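Long-range contact in ABC transporter, substrate binding protein (Mannopine) (Agrobacterium fabrum, PDB 5L9S), which serves as the periplasmic substrate-binding protein of an ABC transporter, probably for the opine mannopine, caught here open and unliganded: residues Q3-E15 with G31-K44. Numbering follows the deposited sequence.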
ATOM      1  N   GLN A   3      10.610  29.397 -10.581  1.00100.89           N
ATOM      2  CA  GLN A   3       9.695  28.288 -10.346  1.00 95.09           C
ATOM      3  C   GLN A   3      10.212  27.194  -9.446  1.00 91.58           C
ATOM      4  O   GLN A   3      11.362  26.768  -9.547  1.00 91.39           O
ATOM      5  CB  GLN A   3       9.183  27.691 -11.666  1.00 96.07           C
ATOM      6  CG  GLN A   3       8.140  28.555 -12.402  1.00111.33           C
ATOM      7  CD  GLN A   3       7.410  29.582 -11.543  1.00134.75           C
ATOM      8  OE1 GLN A   3       7.659  30.798 -11.636  1.00136.11           O
ATOM      9  NE2 GLN A   3       6.493  29.123 -10.689  1.00117.28           N
ATOM     10  N   ARG A   4       9.307  26.741  -8.564  1.00 81.97           N
ATOM     11  CA  ARG A   4       9.479  25.703  -7.552  1.00 76.25           C
ATOM     12  C   ARG A   4       8.165  24.953  -7.282  1.00 75.98           C
ATOM     13  O   ARG A   4       7.097  25.365  -7.759  1.00 75.23           O
ATOM     14  CB  ARG A   4      10.087  26.267  -6.249  1.00 73.97           C
ATOM     15  CG  ARG A   4       9.325  27.431  -5.625  1.00 86.86           C
ATOM     16  CD  ARG A   4      10.044  28.027  -4.431  1.00 91.38           C
ATOM     17  NE  ARG A   4       9.172  28.075  -3.257  1.00100.08           N
ATOM     18  CZ  ARG A   4       9.548  27.769  -2.016  1.00111.04           C
ATOM     19  NH1 ARG A   4      10.802  27.405  -1.763  1.00 94.60           N
ATOM     20  NH2 ARG A   4       8.674  27.833  -1.018  1.00 93.21           N
ATOM     21  N   VAL A   5       8.279  23.800  -6.570  1.00 69.00           N
ATOM     22  CA  VAL A   5       7.186  22.920  -6.125  1.00 65.91           C
ATOM     23  C   VAL A   5       7.540  22.470  -4.722  1.00 67.62           C
ATOM     24  O   VAL A   5       8.656  21.991  -4.510  1.00 66.45           O
ATOM     25  CB  VAL A   5       6.939  21.649  -6.991  1.00 66.92           C
ATOM     26  CG1 VAL A   5       5.627  20.991  -6.601  1.00 64.70           C
ATOM     27  CG2 VAL A   5       6.951  21.937  -8.477  1.00 68.92           C
ATOM     28  N   VAL A   6       6.583  22.551  -3.787  1.00 62.93           N
ATOM     29  CA  VAL A   6       6.803  22.073  -2.425  1.00 60.34           C
ATOM     30  C   VAL A   6       5.966  20.810  -2.190  1.00 59.67           C
ATOM     31  O   VAL A   6       4.746  20.850  -2.309  1.00 59.60           O
ATOM     32  CB  VAL A   6       6.661  23.158  -1.316  1.00 66.06           C
ATOM     33  CG1 VAL A   6       5.441  24.027  -1.501  1.00 68.69           C
ATOM     34  CG2 VAL A   6       6.740  22.552   0.088  1.00 63.44           C
ATOM     35  N   ILE A   7       6.645  19.687  -1.914  1.00 52.98           N
ATOM     36  CA  ILE A   7       6.043  18.382  -1.671  1.00 49.85           C
ATOM     37  C   ILE A   7       6.401  17.875  -0.265  1.00 55.08           C
ATOM     38  O   ILE A   7       7.562  17.977   0.142  1.00 54.44           O
ATOM     39  CB  ILE A   7       6.373  17.338  -2.814  1.00 50.26           C
ATOM     40  CG1 ILE A   7       5.574  16.006  -2.638  1.00 48.58           C
ATOM     41  CG2 ILE A   7       7.878  17.076  -2.975  1.00 47.71           C
ATOM     42  CD1 ILE A   7       5.490  15.099  -3.862  1.00 59.00           C
ATOM     43  N   ALA A   8       5.406  17.299   0.462  1.00 52.04           N
ATOM     44  CA  ALA A   8       5.632  16.711   1.783  1.00 50.62           C
ATOM     45  C   ALA A   8       5.612  15.181   1.708  1.00 55.42           C
ATOM     46  O   ALA A   8       4.740  14.595   1.063  1.00 54.53           O
ATOM     47  CB  ALA A   8       4.609  17.212   2.776  1.00 51.78           C
ATOM     48  N   THR A   9       6.607  14.547   2.353  1.00 52.99           N
ATOM     49  CA  THR A   9       6.789  13.089   2.426  1.00 52.10           C
ATOM     50  C   THR A   9       7.076  12.731   3.897  1.00 58.86           C
ATOM     51  O   THR A   9       7.198  13.643   4.731  1.00 60.68           O
ATOM     52  CB  THR A   9       7.950  12.616   1.486  1.00 56.35           C
ATOM     53  OG1 THR A   9       9.217  13.027   2.002  1.00 56.96           O
ATOM     54  CG2 THR A   9       7.798  13.079   0.042  1.00 53.21           C
ATOM     55  N   THR A  10       7.220  11.417   4.209  1.00 54.37           N
ATOM     56  CA  THR A  10       7.568  10.941   5.556  1.00 54.45           C
ATOM     57  C   THR A  10       9.065  11.150   5.830  1.00 60.89           C
ATOM     58  O   THR A  10       9.500  11.005   6.978  1.00 62.92           O
ATOM     59  CB  THR A  10       7.146   9.498   5.804  1.00 55.85           C
ATOM     60  OG1 THR A  10       7.732   8.655   4.801  1.00 58.36           O
ATOM     61  CG2 THR A  10       5.646   9.329   5.883  1.00 51.69           C
ATOM     62  N   GLY A  11       9.814  11.534   4.790  1.00 56.92           N
ATOM     63  CA  GLY A  11      11.248  11.797   4.860  1.00 57.95           C
ATOM     64  C   GLY A  11      12.082  10.541   4.741  1.00 62.57           C
ATOM     65  O   GLY A  11      11.615   9.519   4.221  1.00 61.56           O
ATOM     66  N   GLY A  12      13.320  10.638   5.212  1.00 59.97           N
ATOM     67  CA  GLY A  12      14.284   9.543   5.244  1.00 58.82           C
ATOM     68  C   GLY A  12      14.587   8.837   3.940  1.00 60.44           C
ATOM     69  O   GLY A  12      14.910   9.469   2.935  1.00 59.37           O
ATOM     70  N   THR A  13      14.522   7.499   3.988  1.00 57.24           N
ATOM     71  CA  THR A  13      14.808   6.558   2.894  1.00 55.92           C
ATOM     72  C   THR A  13      13.836   6.730   1.731  1.00 56.92           C
ATOM     73  O   THR A  13      14.254   6.665   0.573  1.00 56.05           O
ATOM     74  CB  THR A  13      14.852   5.126   3.466  1.00 61.26           C
ATOM     75  OG1 THR A  13      16.141   4.947   4.046  1.00 65.91           O
ATOM     76  CG2 THR A  13      14.612   4.048   2.418  1.00 57.48           C
ATOM     77  N   TYR A  14      12.553   6.960   2.062  1.00 50.43           N
ATOM     78  CA  TYR A  14      11.453   7.173   1.140  1.00 48.78           C
ATOM     79  C   TYR A  14      11.725   8.431   0.301  1.00 50.90           C
ATOM     80  O   TYR A  14      11.716   8.356  -0.930  1.00 50.26           O
ATOM     81  CB  TYR A  14      10.148   7.286   1.951  1.00 50.17           C
ATOM     82  CG  TYR A  14       8.844   7.102   1.191  1.00 51.83           C
ATOM     83  CD1 TYR A  14       8.832   6.656  -0.129  1.00 52.00           C
ATOM     84  CD2 TYR A  14       7.622   7.377   1.793  1.00 53.70           C
ATOM     85  CE1 TYR A  14       7.636   6.511  -0.835  1.00 49.10           C
ATOM     86  CE2 TYR A  14       6.417   7.235   1.099  1.00 54.53           C
ATOM     87  CZ  TYR A  14       6.428   6.796  -0.213  1.00 59.64           C
ATOM     88  OH  TYR A  14       5.225   6.656  -0.868  1.00 57.45           O
ATOM     89  N   GLU A  15      12.045   9.551   0.965  1.00 47.02           N
ATOM     90  CA  GLU A  15      12.365  10.833   0.344  1.00 47.63           C
ATOM     91  C   GLU A  15      13.611  10.753  -0.540  1.00 54.28           C
ATOM     92  O   GLU A  15      13.627  11.330  -1.628  1.00 55.97           O
ATOM     93  CB  GLU A  15      12.560  11.858   1.438  1.00 49.82           C
ATOM     94  CG  GLU A  15      12.710  13.302   1.011  1.00 54.77           C
ATOM     95  CD  GLU A  15      12.692  14.184   2.240  1.00 71.70           C
ATOM     96  OE1 GLU A  15      11.599  14.688   2.595  1.00 78.21           O
ATOM     97  OE2 GLU A  15      13.736  14.253   2.928  1.00 62.50           O
ATOM     98  N   GLY A  31      13.694  22.682 -14.964  1.00 83.51           N
ATOM     99  CA  GLY A  31      14.267  23.857 -14.311  1.00 85.23           C
ATOM    100  C   GLY A  31      13.517  24.252 -13.050  1.00 86.79           C
ATOM    101  O   GLY A  31      13.931  25.171 -12.335  1.00 88.56           O
ATOM    102  N   ILE A  32      12.400  23.556 -12.784  1.00 79.35           N
ATOM    103  CA  ILE A  32      11.537  23.741 -11.620  1.00 76.90           C
ATOM    104  C   ILE A  32      12.174  23.010 -10.431  1.00 77.26           C
ATOM    105  O   ILE A  32      12.389  21.788 -10.489  1.00 72.42           O
ATOM    106  CB  ILE A  32      10.090  23.237 -11.904  1.00 77.72           C
ATOM    107  CG1 ILE A  32       9.488  23.914 -13.153  1.00 81.17           C
ATOM    108  CG2 ILE A  32       9.194  23.413 -10.675  1.00 75.15           C
ATOM    109  CD1 ILE A  32       8.476  23.044 -13.920  1.00 86.44           C
ATOM    110  N   LYS A  33      12.466  23.774  -9.357  1.00 74.73           N
ATOM    111  CA  LYS A  33      13.071  23.281  -8.120  1.00 72.08           C
ATOM    112  C   LYS A  33      12.026  22.528  -7.290  1.00 71.81           C
ATOM    113  O   LYS A  33      10.871  22.962  -7.197  1.00 71.62           O
ATOM    114  CB  LYS A  33      13.670  24.460  -7.338  1.00 77.14           C
ATOM    115  CG  LYS A  33      14.545  24.094  -6.131  1.00 88.62           C
ATOM    116  CD  LYS A  33      15.050  25.348  -5.381  1.00 96.97           C
ATOM    117  CE  LYS A  33      14.997  25.162  -3.883  1.00102.54           C
ATOM    118  NZ  LYS A  33      15.274  26.429  -3.148  1.00110.55           N
ATOM    119  N   VAL A  34      12.431  21.378  -6.714  1.00 64.40           N
ATOM    120  CA  VAL A  34      11.557  20.565  -5.862  1.00 60.35           C
ATOM    121  C   VAL A  34      12.021  20.719  -4.410  1.00 64.88           C
ATOM    122  O   VAL A  34      13.107  20.258  -4.056  1.00 64.15           O
ATOM    123  CB  VAL A  34      11.415  19.073  -6.288  1.00 60.00           C
ATOM    124  CG1 VAL A  34      10.281  18.408  -5.529  1.00 57.19           C
ATOM    125  CG2 VAL A  34      11.204  18.934  -7.789  1.00 60.50           C
ATOM    126  N   VAL A  35      11.197  21.398  -3.593  1.00 62.68           N
ATOM    127  CA  VAL A  35      11.402  21.640  -2.165  1.00 62.79           C
ATOM    128  C   VAL A  35      10.640  20.533  -1.421  1.00 65.30           C
ATOM    129  O   VAL A  35       9.424  20.386  -1.600  1.00 64.24           O
ATOM    130  CB  VAL A  35      10.930  23.070  -1.734  1.00 68.71           C
ATOM    131  CG1 VAL A  35      11.277  23.351  -0.272  1.00 68.55           C
ATOM    132  CG2 VAL A  35      11.538  24.142  -2.625  1.00 71.32           C
ATOM    133  N   THR A  36      11.367  19.738  -0.616  1.00 61.19           N
ATOM    134  CA  THR A  36      10.794  18.623   0.151  1.00 58.63           C
ATOM    135  C   THR A  36      10.662  18.929   1.635  1.00 64.46           C
ATOM    136  O   THR A  36      11.584  19.474   2.249  1.00 65.93           O
ATOM    137  CB  THR A  36      11.556  17.320  -0.087  1.00 60.49           C
ATOM    138  OG1 THR A  36      12.956  17.535   0.100  1.00 61.32           O
ATOM    139  CG2 THR A  36      11.302  16.746  -1.443  1.00 55.56           C
ATOM    140  N   VAL A  37       9.492  18.586   2.208  1.00 60.03           N
ATOM    141  CA  VAL A  37       9.180  18.782   3.626  1.00 59.88           C
ATOM    142  C   VAL A  37       8.904  17.408   4.268  1.00 62.29           C
ATOM    143  O   VAL A  37       8.223  16.578   3.668  1.00 60.54           O
ATOM    144  CB  VAL A  37       8.031  19.803   3.831  1.00 64.43           C
ATOM    145  CG1 VAL A  37       7.780  20.062   5.307  1.00 64.96           C
ATOM    146  CG2 VAL A  37       8.337  21.113   3.121  1.00 66.59           C
ATOM    147  N   SER A  38       9.491  17.147   5.451  1.00 61.01           N
ATOM    148  CA  SER A  38       9.311  15.868   6.142  1.00 59.97           C
ATOM    149  C   SER A  38       8.399  15.975   7.378  1.00 66.38           C
ATOM    150  O   SER A  38       8.372  17.022   8.045  1.00 68.32           O
ATOM    151  CB  SER A  38      10.656  15.222   6.476  1.00 61.64           C
ATOM    152  OG  SER A  38      11.098  15.482   7.800  1.00 73.13           O
ATOM    153  N   GLY A  39       7.658  14.889   7.638  1.00 60.80           N
ATOM    154  CA  GLY A  39       6.745  14.751   8.764  1.00 60.45           C
ATOM    155  C   GLY A  39       5.993  13.441   8.724  1.00 60.76           C
ATOM    156  O   GLY A  39       5.982  12.781   7.687  1.00 56.89           O
ATOM    157  N   THR A  40       5.338  13.056   9.842  1.00 58.83           N
ATOM    158  CA  THR A  40       4.523  11.835   9.878  1.00 58.04           C
ATOM    159  C   THR A  40       3.227  12.077   9.094  1.00 65.59           C
ATOM    160  O   THR A  40       2.873  13.233   8.835  1.00 66.84           O
ATOM    161  CB  THR A  40       4.246  11.361  11.321  1.00 63.63           C
ATOM    162  OG1 THR A  40       3.309  12.234  11.966  1.00 64.60           O
ATOM    163  CG2 THR A  40       5.519  11.202  12.155  1.00 60.93           C
ATOM    164  N   ASP A  41       2.524  10.993   8.710  1.00 62.67           N
ATOM    165  CA  ASP A  41       1.257  11.071   7.965  1.00 62.07           C
ATOM    166  C   ASP A  41       0.232  11.882   8.728  1.00 63.51           C
ATOM    167  O   ASP A  41      -0.441  12.697   8.109  1.00 64.35           O
ATOM    168  CB  ASP A  41       0.715   9.678   7.607  1.00 63.24           C
ATOM    169  CG  ASP A  41       1.717   8.819   6.849  1.00 82.38           C
ATOM    170  OD1 ASP A  41       1.775   8.929   5.602  1.00 82.04           O
ATOM    171  OD2 ASP A  41       2.470   8.057   7.509  1.00 94.64           O
ATOM    172  N   ALA A  42       0.146  11.714  10.071  1.00 58.50           N
ATOM    173  CA  ALA A  42      -0.781  12.482  10.938  1.00 59.25           C
ATOM    174  C   ALA A  42      -0.394  13.956  11.040  1.00 65.78           C
ATOM    175  O   ALA A  42      -1.284  14.814  11.044  1.00 68.58           O
ATOM    176  CB  ALA A  42      -0.862  11.870  12.327  1.00 60.33           C
ATOM    177  N   GLU A  43       0.928  14.248  11.131  1.00 60.96           N
ATOM    178  CA  GLU A  43       1.472  15.610  11.184  1.00 62.03           C
ATOM    179  C   GLU A  43       1.141  16.350   9.892  1.00 67.60           C
ATOM    180  O   GLU A  43       0.744  17.519   9.948  1.00 71.70           O
ATOM    181  CB  GLU A  43       2.995  15.576  11.309  1.00 62.43           C
ATOM    182  CG  GLU A  43       3.554  15.587  12.710  1.00 69.39           C
ATOM    183  CD  GLU A  43       5.065  15.635  12.646  1.00 96.31           C
ATOM    184  OE1 GLU A  43       5.622  16.755  12.565  1.00113.27           O
ATOM    185  OE2 GLU A  43       5.686  14.551  12.551  1.00 83.07           O
ATOM    186  N   LYS A  44       1.351  15.675   8.731  1.00 60.22           N
ATOM    187  CA  LYS A  44       1.101  16.189   7.383  1.00 59.52           C
ATOM    188  C   LYS A  44      -0.370  16.530   7.187  1.00 64.87           C
ATOM    189  O   LYS A  44      -0.676  17.652   6.786  1.00 68.05           O
ATOM    190  CB  LYS A  44       1.561  15.177   6.335  1.00 59.30           C
ATOM    191  CG  LYS A  44       2.972  15.427   5.823  1.00 65.48           C
ATOM    192  CD  LYS A  44       3.746  14.145   5.618  1.00 65.70           C
ATOM    193  CE  LYS A  44       3.208  13.248   4.548  1.00 58.87           C
ATOM    194  NZ  LYS A  44       3.182  11.836   5.011  1.00 68.56           N
TER
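Val35 and Val37 lie beside Arg4, Val6 and Ala8 on one face of two neighbouring parallel strands, 4-9 and 33-38, the two strands of a beta-alpha-beta unit whose crossover is helix 12-30. The backbones are joined by seven hydrogen bonds running from Lys33 N to Gln3 O through to Gly39 N to Thr9 O. Val35 takes part twice, its N giving to Val5 O and its O accepting from Ile7 N at 2.9 Å. With CG2 anti to its own carbonyl carbon, Val35 meets the Arg4 guanidinium at NH1, 3.5 Å from CG2. One step on, the side chains of Val37 and Val6 meet through CG2 on each, 3.7 Å apart, and Trp59 touches Val6, Val37 and Ala8.

On the opposite face, Val5 CG2 meets CG2 of Ile32, just ahead of strand 33-38, at 3.5 Å, where helix 247-258 packs on Val5. Ile7 CG2 reaches both Val34 CG1 and Thr36 CG2, 3.8 Å from each, while Phe23 of helix 12-30 packs against Ile7 and Thr36. Arg19 of the same helix hydrogen-bonds Thr36 OG1 and also forms a salt bridge with Glu15.

At the end of strand 4-9, Thr9 OG1 accepts from Gly11 N in an ST turn; after strand 33-38, Thr40 and Glu43 form a capping box. The bent Lys44 chain packs its CD against Thr9 O (3.6 Å), its NZ in a salt bridge with Asp41 OD1 at 3.3 Å and lying 3.6 Å from Thr10 CG2.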